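Local coordinates for protein putative phthiocerol dimycocerosate transporter LppX (Mycobacterium tuberculosis, PDB 2BYO) that probably carries phthiocerol dimycocerosate lipids from the cell membrane to the outer membrane, in a large hydrophobic cavity that here holds fatty acids, at residues A44-G49 against S192-Q197; I57-V62 against V74-D79; F85-D90 against G104-L109. One frame throughout, in Å; residues are numbered along the deposited sequence.

Contact 1: residues A44-G49 against S192-Q197; sequences AVRTTG and SIQLTQ. With LNL (alpha-linolenic acid), chain K.
Strands 44-49 and 192-197 run antiparallel, their axes 4.8 Å apart at 160°. Ala-44, Arg-46 and Thr-48 form hydrogen-bonded pairs with Thr-196, Gln-194 and Ser-192, and Val-45 and Thr-47 form non-hydrogen-bonded pairs with Leu-195 and Ile-193. The bonds are straightest at the Ala-44 end and more bent toward Thr-48, where Thr-48 N reaches Ser-192 O at 3.2 Å with 151° at the hydrogen.

Here the first strand of the U-shaped beta-half-barrel meets the last, and the pairing mostly divides polar from apolar residues. Val-45, Ile-193 and Leu-195 face the lipid cavity, together with Thr-47, whose OG1 bonds Thr-58 O. The side chains of Val-45 and Ile-193 lie side by side and point the same way, CG1 4.2 Å from CG2. Over Ile-193 and Leu-195 runs an alpha-linolenic acid chain, whose C12 sits 3.5 Å from Ile-193 CG2 and whose C7 is 3.6 Å from Leu-195 CD1; branched aliphatic residues suit such a greasy wall.

The other face is largely polar. Arg-46 folds back at chi2 (-70°), which lets NH1 hydrogen-bond Val-45 O from above the carbonyl plane, while NH2 makes a salt bridge with Asp-61. A water donates to Ala-44 O and to Gln-194 OE1, the latter at 2.7 Å, and bonds Thr-196 OG1, which Arg-183 also engages. Farther along, Thr-48 OG1 and Ser-192 OG join in a very short hydrogen bond of 2.5 Å.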
loop_
_atom_site.group_PDB
_atom_site.type_symbol
_atom_site.label_atom_id
_atom_site.label_comp_id
_atom_site.label_asym_id
_atom_site.label_seq_id
_atom_site.Cartn_x
_atom_site.Cartn_y
_atom_site.Cartn_z
ATOM N N ALA A 44 5.658 4.582 -2.949
ATOM C CA ALA A 44 5.102 5.908 -3.103
ATOM C C ALA A 44 3.604 5.833 -2.861
ATOM O O ALA A 44 2.868 5.140 -3.584
ATOM C CB ALA A 44 5.391 6.439 -4.482
ATOM N N VAL A 45 3.157 6.524 -1.827
ATOM C CA VAL A 45 1.740 6.628 -1.510
ATOM C C VAL A 45 1.226 7.998 -1.942
ATOM O O VAL A 45 1.814 9.022 -1.613
ATOM C CB VAL A 45 1.482 6.422 -0.006
ATOM C CG1 VAL A 45 -0.007 6.559 0.305
ATOM C CG2 VAL A 45 2.006 5.051 0.453
ATOM N N ARG A 46 0.135 8.008 -2.692
ATOM C CA ARG A 46 -0.539 9.238 -3.067
ATOM C C ARG A 46 -2.010 9.073 -2.720
ATOM O O ARG A 46 -2.521 7.946 -2.671
ATOM C CB ARG A 46 -0.392 9.507 -4.577
ATOM C CG ARG A 46 1.063 9.658 -5.063
ATOM C CD ARG A 46 1.718 10.955 -4.581
ATOM N NE ARG A 46 3.106 11.051 -5.051
ATOM C CZ ARG A 46 4.182 10.545 -4.436
ATOM N NH1 ARG A 46 4.088 9.901 -3.278
ATOM N NH2 ARG A 46 5.379 10.694 -4.987
ATOM N N THR A 47 -2.685 10.194 -2.479
ATOM C CA THR A 47 -4.109 10.189 -2.211
ATOM C C THR A 47 -4.783 11.307 -2.995
ATOM O O THR A 47 -4.136 12.282 -3.370
ATOM C CB THR A 47 -4.428 10.392 -0.692
ATOM O OG1 THR A 47 -3.882 11.629 -0.231
ATOM C CG2 THR A 47 -3.862 9.263 0.145
ATOM N N THR A 48 -6.083 11.137 -3.238
ATOM C CA THR A 48 -6.952 12.202 -3.717
ATOM C C THR A 48 -8.110 12.351 -2.730
ATOM O O THR A 48 -8.426 11.420 -1.976
ATOM C CB THR A 48 -7.559 11.904 -5.106
ATOM O OG1 THR A 48 -8.480 10.819 -5.000
ATOM C CG2 THR A 48 -6.482 11.535 -6.124
ATOM N N GLY A 49 -8.746 13.522 -2.756
ATOM C CA GLY A 49 -9.883 13.794 -1.900
ATOM C C GLY A 49 -9.447 13.867 -0.458
ATOM O O GLY A 49 -8.406 14.435 -0.151
ATOM N N SER A 192 -9.288 8.496 -2.265
ATOM C CA SER A 192 -8.637 7.305 -2.786
ATOM C C SER A 192 -7.212 7.229 -2.281
ATOM O O SER A 192 -6.620 8.244 -1.906
ATOM C CB SER A 192 -8.648 7.310 -4.317
ATOM O OG SER A 192 -7.898 8.410 -4.799
ATOM N N ILE A 193 -6.693 6.007 -2.245
ATOM C CA ILE A 193 -5.312 5.744 -1.849
ATOM C C ILE A 193 -4.670 4.944 -2.965
ATOM O O ILE A 193 -5.255 3.981 -3.473
ATOM C CB ILE A 193 -5.213 4.948 -0.534
ATOM C CG1 ILE A 193 -5.983 5.648 0.582
ATOM C CG2 ILE A 193 -3.741 4.767 -0.125
ATOM C CD1 ILE A 193 -6.116 4.834 1.871
ATOM N N GLN A 194 -3.470 5.359 -3.352
ATOM C CA GLN A 194 -2.728 4.697 -4.401
ATOM C C GLN A 194 -1.340 4.378 -3.879
ATOM O O GLN A 194 -0.678 5.234 -3.281
ATOM C CB GLN A 194 -2.592 5.624 -5.587
ATOM C CG GLN A 194 -1.771 5.043 -6.732
ATOM C CD GLN A 194 -1.470 6.100 -7.754
ATOM O OE1 GLN A 194 -0.496 6.846 -7.615
ATOM N NE2 GLN A 194 -2.335 6.218 -8.754
ATOM N N LEU A 195 -0.906 3.151 -4.111
ATOM C CA LEU A 195 0.394 2.704 -3.659
ATOM C C LEU A 195 1.164 2.168 -4.844
ATOM O O LEU A 195 0.726 1.233 -5.509
ATOM C CB LEU A 195 0.219 1.636 -2.586
ATOM C CG LEU A 195 1.508 1.302 -1.859
ATOM C CD1 LEU A 195 1.210 1.005 -0.401
ATOM C CD2 LEU A 195 2.255 0.139 -2.535
ATOM N N THR A 196 2.310 2.775 -5.112
ATOM C CA THR A 196 3.137 2.404 -6.239
ATOM C C THR A 196 4.487 1.882 -5.725
ATOM O O THR A 196 5.173 2.558 -4.949
ATOM C CB THR A 196 3.312 3.617 -7.182
ATOM O OG1 THR A 196 2.015 4.071 -7.602
ATOM C CG2 THR A 196 4.151 3.264 -8.419
ATOM N N GLN A 197 4.845 0.664 -6.150
ATOM C CA GLN A 197 6.135 0.057 -5.798
ATOM C C GLN A 197 7.186 0.277 -6.891
ATOM O O GLN A 197 6.867 0.347 -8.086
ATOM C CB GLN A 197 5.990 -1.458 -5.585
ATOM C CG GLN A 197 5.098 -1.882 -4.424
ATOM C CD GLN A 197 5.007 -3.392 -4.270
ATOM O OE1 GLN A 197 5.800 -4.146 -4.846
ATOM N NE2 GLN A 197 4.046 -3.841 -3.476
HETATM O O1 LNL K . 2.954 0.327 8.268
HETATM C C1 LNL K . 3.865 1.050 7.796
HETATM O O2 LNL K . 3.709 2.282 7.624
HETATM C C2 LNL K . 5.202 0.422 7.447
HETATM C C3 LNL K . 5.309 0.087 5.964
HETATM C C4 LNL K . 5.662 1.309 5.107
HETATM C C5 LNL K . 4.539 1.824 4.193
HETATM C C6 LNL K . 3.791 0.731 3.409
HETATM C C7 LNL K . 2.387 1.199 3.016
HETATM C C8 LNL K . 1.323 0.883 4.074
HETATM C C9 LNL K . -0.044 0.586 3.451
HETATM C C10 LNL K . -1.079 1.686 3.680
HETATM C C11 LNL K . -1.158 2.575 2.454
HETATM C C12 LNL K . -1.791 2.229 1.324
HETATM C C13 LNL K . -2.522 0.914 1.130
HETATM C C14 LNL K . -2.660 0.568 -0.353
HETATM C C15 LNL K . -3.950 1.081 -0.995
HETATM C C16 LNL K . -4.493 0.098 -2.032
HETATM C C17 LNL K . -5.165 -1.116 -1.385
HETATM C C18 LNL K . -5.837 -2.031 -2.391
HETATM O O HOH W 1 1.526 6.089 -6.008
#

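Contact 2: residues I57-V62 against V74-D79; sequences ITSADV and VCTYND. With ZN (zinc ion), chain C.
The Tyr-77 ring meets Ile-57 at its edge: CG1 of the isoleucine lies near the ring plane, 4.3 Å from CD1. One face of the ring carries the amide carbon of Asn-78, set off toward the rim. Leu-96 of strand 91-96 and Leu-103 of strand 99-105 also touch the tyrosine, so its ring belongs to an apolar patch on the inner side of the sheet.

The two segments are the arms of a beta hairpin, strands 57-65 and 70-77, within the antiparallel sheet of the half-barrel. Asp-61 and Val-74 form a regular hydrogen-bonded pair. Nearer its start the first arm has a beta bulge, with Thr-58 and Ser-59 both opposite Thr-76: Thr-58 N donates to Thr-76 O at 3.0 Å, and Thr-76 N donates in turn to Ser-59 O from above its carbonyl plane.

Small residues suit the inward face at this point. Ala-60 CB and Ile-57 CG2 each lie 4.0 Å from Cys-75 CB, where alanine allows the backbones to come close. Cys-75 SG stands between its own backbone N and carbonyl carbon (chi1 72°), and Ile-57 CD1 comes within 4.1 Å of it; Phe-85 covers the same cluster.

At the bulge the Thr-58 side chain crosses that of Thr-76, OG1 of the former 3.4 Å from CG2 of the latter. Thr-58 OG1 also hydrogen-bonds a water that accepts from Asp-79 N, tying the turn after the strand to the hairpin. The opposite face carries Ser-59, Thr-76, Val-74 and Asp-61. Asp-61, whose carboxylate oxygens are common zinc ligands, divides them: OD1 takes the salt bridge from Arg-46, and OD2 binds a zinc ion at 2.0 Å, which His-42 and two waters also coordinate.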
loop_
_atom_site.group_PDB
_atom_site.type_symbol
_atom_site.label_atom_id
_atom_site.label_comp_id
_atom_site.label_asym_id
_atom_site.label_seq_id
_atom_site.Cartn_x
_atom_site.Cartn_y
_atom_site.Cartn_z
ATOM N N ILE A 57 -1.297 11.313 7.329
ATOM C CA ILE A 57 -0.424 11.314 6.165
ATOM C C ILE A 57 -1.272 11.208 4.893
ATOM O O ILE A 57 -2.211 10.412 4.842
ATOM C CB ILE A 57 0.579 10.147 6.218
ATOM C CG1 ILE A 57 1.510 10.315 7.419
ATOM C CG2 ILE A 57 1.384 10.060 4.897
ATOM C CD1 ILE A 57 2.468 9.170 7.604
ATOM N N THR A 58 -0.950 12.030 3.892
ATOM C CA THR A 58 -1.680 12.070 2.614
ATOM C C THR A 58 -0.775 11.825 1.396
ATOM O O THR A 58 -1.265 11.664 0.270
ATOM C CB THR A 58 -2.410 13.424 2.428
ATOM O OG1 THR A 58 -1.467 14.498 2.516
ATOM C CG2 THR A 58 -3.473 13.621 3.495
ATOM N N SER A 59 0.535 11.783 1.623
ATOM C CA SER A 59 1.500 11.396 0.603
ATOM C C SER A 59 2.743 10.833 1.286
ATOM O O SER A 59 3.076 11.249 2.394
ATOM C CB SER A 59 1.874 12.609 -0.263
ATOM O OG SER A 59 2.736 12.247 -1.324
ATOM N N ALA A 60 3.415 9.870 0.653
ATOM C CA ALA A 60 4.716 9.416 1.153
ATOM C C ALA A 60 5.547 8.779 0.057
ATOM O O ALA A 60 5.009 8.203 -0.882
ATOM C CB ALA A 60 4.545 8.434 2.316
ATOM N N ASP A 61 6.863 8.915 0.195
ATOM C CA ASP A 61 7.837 8.151 -0.562
ATOM C C ASP A 61 8.789 7.570 0.455
ATOM O O ASP A 61 9.485 8.319 1.162
ATOM C CB ASP A 61 8.590 9.020 -1.560
ATOM C CG ASP A 61 7.757 9.332 -2.775
ATOM O OD1 ASP A 61 6.895 10.222 -2.676
ATOM O OD2 ASP A 61 7.949 8.672 -3.813
ATOM N N VAL A 62 8.819 6.240 0.514
ATOM C CA VAL A 62 9.426 5.525 1.628
ATOM C C VAL A 62 10.238 4.316 1.146
ATOM O O VAL A 62 9.766 3.521 0.344
ATOM C CB VAL A 62 8.324 5.075 2.629
ATOM C CG1 VAL A 62 8.919 4.386 3.849
ATOM C CG2 VAL A 62 7.513 6.286 3.093
ATOM N N VAL A 74 10.009 10.217 3.358
ATOM C CA VAL A 74 9.448 11.553 3.488
ATOM C C VAL A 74 7.944 11.450 3.267
ATOM O O VAL A 74 7.477 10.537 2.578
ATOM C CB VAL A 74 10.128 12.527 2.496
ATOM C CG1 VAL A 74 9.787 12.191 1.057
ATOM C CG2 VAL A 74 9.772 13.944 2.803
ATOM N N CYS A 75 7.193 12.356 3.881
ATOM C CA CYS A 75 5.742 12.334 3.771
ATOM C C CYS A 75 5.144 13.727 3.832
ATOM O O CYS A 75 5.823 14.703 4.151
ATOM C CB CYS A 75 5.128 11.448 4.866
ATOM S SG CYS A 75 5.167 12.088 6.534
ATOM N N THR A 76 3.869 13.793 3.492
ATOM C CA THR A 76 3.059 14.976 3.706
ATOM C C THR A 76 2.158 14.619 4.881
ATOM O O THR A 76 1.376 13.663 4.792
ATOM C CB THR A 76 2.232 15.331 2.450
ATOM O OG1 THR A 76 3.122 15.670 1.377
ATOM C CG2 THR A 76 1.305 16.514 2.717
ATOM N N TYR A 77 2.295 15.377 5.968
ATOM C CA TYR A 77 1.591 15.140 7.220
ATOM C C TYR A 77 0.895 16.424 7.659
ATOM O O TYR A 77 1.538 17.462 7.826
ATOM C CB TYR A 77 2.577 14.679 8.308
ATOM C CG TYR A 77 1.969 14.682 9.694
ATOM C CD1 TYR A 77 1.075 13.692 10.084
ATOM C CD2 TYR A 77 2.274 15.684 10.610
ATOM C CE1 TYR A 77 0.497 13.700 11.338
ATOM C CE2 TYR A 77 1.699 15.694 11.874
ATOM C CZ TYR A 77 0.810 14.699 12.224
ATOM O OH TYR A 77 0.238 14.703 13.468
ATOM N N ASN A 78 -0.419 16.346 7.852
ATOM C CA ASN A 78 -1.240 17.503 8.183
ATOM C C ASN A 78 -0.964 18.701 7.269
ATOM O O ASN A 78 -0.901 19.845 7.720
ATOM C CB ASN A 78 -1.059 17.866 9.666
ATOM C CG ASN A 78 -1.744 16.868 10.604
ATOM O OD1 ASN A 78 -2.407 15.919 10.161
ATOM N ND2 ASN A 78 -1.595 17.088 11.903
ATOM N N ASP A 79 -0.795 18.405 5.982
ATOM C CA ASP A 79 -0.533 19.382 4.918
ATOM C C ASP A 79 0.868 19.978 4.927
ATOM O O ASP A 79 1.164 20.848 4.119
ATOM C CB ASP A 79 -1.581 20.499 4.891
ATOM C CG ASP A 79 -2.922 20.018 4.408
ATOM O OD1 ASP A 79 -2.964 19.230 3.434
ATOM O OD2 ASP A 79 -3.940 20.436 5.000
HETATM ZN ZN ZN C . 9.727 7.822 -4.378
HETATM O O HOH W 2 -1.649 15.872 4.852
HETATM O O HOH W 3 9.504 7.376 -6.587
HETATM O O HOH W 4 11.459 9.485 -4.027
#

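Contact 3: residues F85-D90 against G104-L109; sequences FRVQGD and GSISEL. With MLT (D-malate), chain M; LNL (alpha-linolenic acid), chain J.
Asp-90 is met by three consecutive residues at the start of helix 106-112. Its backbone O accepts from Ile-106 N at 2.8 Å, with the donor in the carbonyl plane and 167° at the hydrogen. Its carboxylate turns to the residues on either side of Ile-106 in sequence: OD1 accepts from Ser-107 N at 2.7 Å through its syn lone pair, and OD2 lies 2.4 Å from Ser-105 OG, too short to be taken at face value. Aspartate suits the place, since its short side chain, with CG anti to the backbone N (chi1 -173°), sets both oxygens before the first turn, where N-H groups lack acceptors from a preceding turn and the helix dipole would favour a negative charge.

Beside this, Ile-106 reaches back over the loop. Its CD1 lies 3.5 Å from Val-87 CG1, the two side chains crossing at about a right angle, and 3.3 Å from Gly-89 O; Gly-89 turns the chain with a positive phi. The other branch, CG2, touches the head-group end of an alpha-linolenic acid.

Farther out, the backbone of Gly-104 lies against a d-malate, whose O4 approaches its CA to 3.3 Å, a spot that would crowd a side chain. Ser-105 OG accepts from Glu-108 N at 3.2 Å, which makes Ser-105 a helix N-cap, reinforced by Asp-90 from the turn between strands 83-88 and 91-96, at one end of the half-barrel sheet.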
loop_
_atom_site.group_PDB
_atom_site.type_symbol
_atom_site.label_atom_id
_atom_site.label_comp_id
_atom_site.label_asym_id
_atom_site.label_seq_id
_atom_site.Cartn_x
_atom_site.Cartn_y
_atom_site.Cartn_z
ATOM N N PHE A 85 10.004 10.745 7.694
ATOM C CA PHE A 85 9.115 9.656 8.110
ATOM C C PHE A 85 9.956 8.430 8.393
ATOM O O PHE A 85 10.861 8.123 7.629
ATOM C CB PHE A 85 8.106 9.333 6.986
ATOM C CG PHE A 85 7.299 8.071 7.223
ATOM C CD1 PHE A 85 6.050 8.131 7.832
ATOM C CD2 PHE A 85 7.793 6.833 6.857
ATOM C CE1 PHE A 85 5.308 6.979 8.067
ATOM C CE2 PHE A 85 7.050 5.662 7.089
ATOM C CZ PHE A 85 5.808 5.742 7.694
ATOM N N ARG A 86 9.653 7.720 9.474
ATOM C CA ARG A 86 10.328 6.442 9.728
ATOM C C ARG A 86 9.449 5.416 10.429
ATOM O O ARG A 86 8.483 5.753 11.113
ATOM C CB ARG A 86 11.636 6.638 10.516
ATOM C CG ARG A 86 11.422 7.084 11.935
ATOM C CD ARG A 86 12.708 7.501 12.632
ATOM N NE ARG A 86 12.436 7.782 14.042
ATOM C CZ ARG A 86 13.288 8.355 14.895
ATOM N NH1 ARG A 86 14.496 8.752 14.504
ATOM N NH2 ARG A 86 12.916 8.542 16.151
ATOM N N VAL A 87 9.786 4.154 10.198
ATOM C CA VAL A 87 9.311 3.048 11.007
ATOM C C VAL A 87 10.553 2.381 11.608
ATOM O O VAL A 87 11.414 1.881 10.881
ATOM C CB VAL A 87 8.490 2.033 10.178
ATOM C CG1 VAL A 87 8.180 0.788 11.009
ATOM C CG2 VAL A 87 7.212 2.670 9.687
ATOM N N GLN A 88 10.641 2.407 12.934
ATOM C CA GLN A 88 11.725 1.769 13.665
ATOM C C GLN A 88 11.122 0.958 14.796
ATOM O O GLN A 88 10.373 1.494 15.613
ATOM C CB GLN A 88 12.676 2.822 14.238
ATOM C CG GLN A 88 13.508 3.535 13.185
ATOM C CD GLN A 88 14.599 4.412 13.783
ATOM O OE1 GLN A 88 14.611 4.705 14.991
ATOM N NE2 GLN A 88 15.522 4.853 12.929
ATOM N N GLY A 89 11.450 -0.328 14.852
ATOM C CA GLY A 89 10.850 -1.214 15.842
ATOM C C GLY A 89 9.338 -1.169 15.693
ATOM O O GLY A 89 8.811 -1.372 14.601
ATOM N N ASP A 90 8.643 -0.863 16.784
ATOM C CA ASP A 90 7.185 -0.799 16.773
ATOM C C ASP A 90 6.659 0.582 16.356
ATOM O O ASP A 90 5.479 0.733 16.059
ATOM C CB ASP A 90 6.658 -1.166 18.165
ATOM C CG ASP A 90 5.148 -1.292 18.210
ATOM O OD1 ASP A 90 4.585 -2.089 17.431
ATOM O OD2 ASP A 90 4.527 -0.597 19.038
ATOM N N GLY A 104 1.971 6.431 15.609
ATOM C CA GLY A 104 1.336 5.180 15.906
ATOM C C GLY A 104 2.307 4.068 16.168
ATOM O O GLY A 104 3.523 4.241 16.081
ATOM N N SER A 105 1.729 2.923 16.496
ATOM C CA SER A 105 2.456 1.727 16.846
ATOM C C SER A 105 1.984 0.609 15.935
ATOM O O SER A 105 0.786 0.451 15.709
ATOM C CB SER A 105 2.183 1.366 18.307
ATOM O OG SER A 105 2.223 -0.035 18.504
ATOM N N ILE A 106 2.935 -0.163 15.424
ATOM C CA ILE A 106 2.638 -1.266 14.517
ATOM C C ILE A 106 1.736 -2.291 15.196
ATOM O O ILE A 106 0.697 -2.672 14.653
ATOM C CB ILE A 106 3.938 -1.944 14.027
ATOM C CG1 ILE A 106 4.697 -1.004 13.085
ATOM C CG2 ILE A 106 3.633 -3.253 13.309
ATOM C CD1 ILE A 106 6.111 -1.452 12.793
ATOM N N SER A 107 2.145 -2.728 16.384
ATOM C CA SER A 107 1.393 -3.725 17.147
ATOM C C SER A 107 -0.032 -3.255 17.447
ATOM O O SER A 107 -0.982 -4.029 17.344
ATOM C CB SER A 107 2.122 -4.062 18.457
ATOM O OG SER A 107 2.315 -2.907 19.258
ATOM N N GLU A 108 -0.171 -1.978 17.792
ATOM C CA GLU A 108 -1.460 -1.432 18.198
ATOM C C GLU A 108 -2.411 -1.229 17.023
ATOM O O GLU A 108 -3.613 -1.439 17.160
ATOM C CB GLU A 108 -1.251 -0.152 19.006
ATOM C CG GLU A 108 -0.530 -0.455 20.325
ATOM C CD GLU A 108 -0.519 0.699 21.296
ATOM O OE1 GLU A 108 -0.244 1.836 20.864
ATOM O OE2 GLU A 108 -0.765 0.459 22.497
ATOM N N LEU A 109 -1.868 -0.849 15.867
ATOM C CA LEU A 109 -2.644 -0.838 14.625
ATOM C C LEU A 109 -3.001 -2.262 14.181
ATOM O O LEU A 109 -4.096 -2.501 13.682
ATOM C CB LEU A 109 -1.881 -0.115 13.509
ATOM C CG LEU A 109 -1.706 1.399 13.665
ATOM C CD1 LEU A 109 -0.703 1.907 12.644
ATOM C CD2 LEU A 109 -3.038 2.134 13.528
HETATM C C1 MLT M . -0.237 5.073 19.758
HETATM O O1 MLT M . -0.020 3.906 19.380
HETATM O O2 MLT M . 0.706 5.729 20.262
HETATM C C2 MLT M . -1.601 5.688 19.590
HETATM O O3 MLT M . -2.642 4.756 19.829
HETATM C C3 MLT M . -1.711 6.315 18.200
HETATM C C4 MLT M . -2.188 5.358 17.128
HETATM O O4 MLT M . -1.673 4.216 16.974
HETATM O O5 MLT M . -3.111 5.725 16.357
HETATM O O1 LNL J . 5.847 -7.038 10.479
HETATM C C1 LNL J . 4.900 -6.529 11.124
HETATM O O2 LNL J . 4.922 -6.444 12.376
HETATM C C2 LNL J . 3.701 -6.002 10.351
HETATM C C3 LNL J . 2.446 -5.911 11.229
HETATM C C4 LNL J . 1.191 -5.517 10.443
HETATM C C5 LNL J . 1.261 -4.093 9.877
HETATM C C6 LNL J . 0.095 -3.197 10.305
HETATM C C7 LNL J . -0.974 -3.048 9.223
HETATM C C8 LNL J . -1.575 -1.645 9.250
HETATM C C9 LNL J . -2.811 -1.533 8.348
HETATM C C10 LNL J . -2.924 -0.239 7.529
HETATM C C11 LNL J . -1.967 0.852 7.971
HETATM C C12 LNL J . -2.407 1.991 8.518
HETATM C C13 LNL J . -1.464 3.098 8.963
HETATM C C14 LNL J . -0.232 3.245 8.062
HETATM C C15 LNL J . 0.039 4.698 7.664
HETATM C C16 LNL J . 1.415 4.823 7.009
HETATM C C17 LNL J . 1.404 5.634 5.709
HETATM C C18 LNL J . 2.589 5.297 4.817
#

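In the fold
All three contacts reach one antiparallel sheet, which curves round the lipid cavity. Contacts 1 and 2 are direct neighbours, with centres about 10 Å apart: strands 40-49 and 57-65 lie side by side, and Thr-47 OG1 reaches Thr-58 O at 2.7 Å. Contact 2 passes on to contact 3 through Phe-85, whose CE1 is 3.6 Å from Ile-57 CD1; their centres are about 15 Å apart. Contacts 1 and 3 do not touch, their nearest atoms being about 8 Å apart, yet both meet bound fatty acids. One alpha-linolenic acid lies against Ile-193 and Leu-195, and another reaches Ile-106 and Leu-109, while the zinc ion at Asp-61 sits on the opposite, largely polar face.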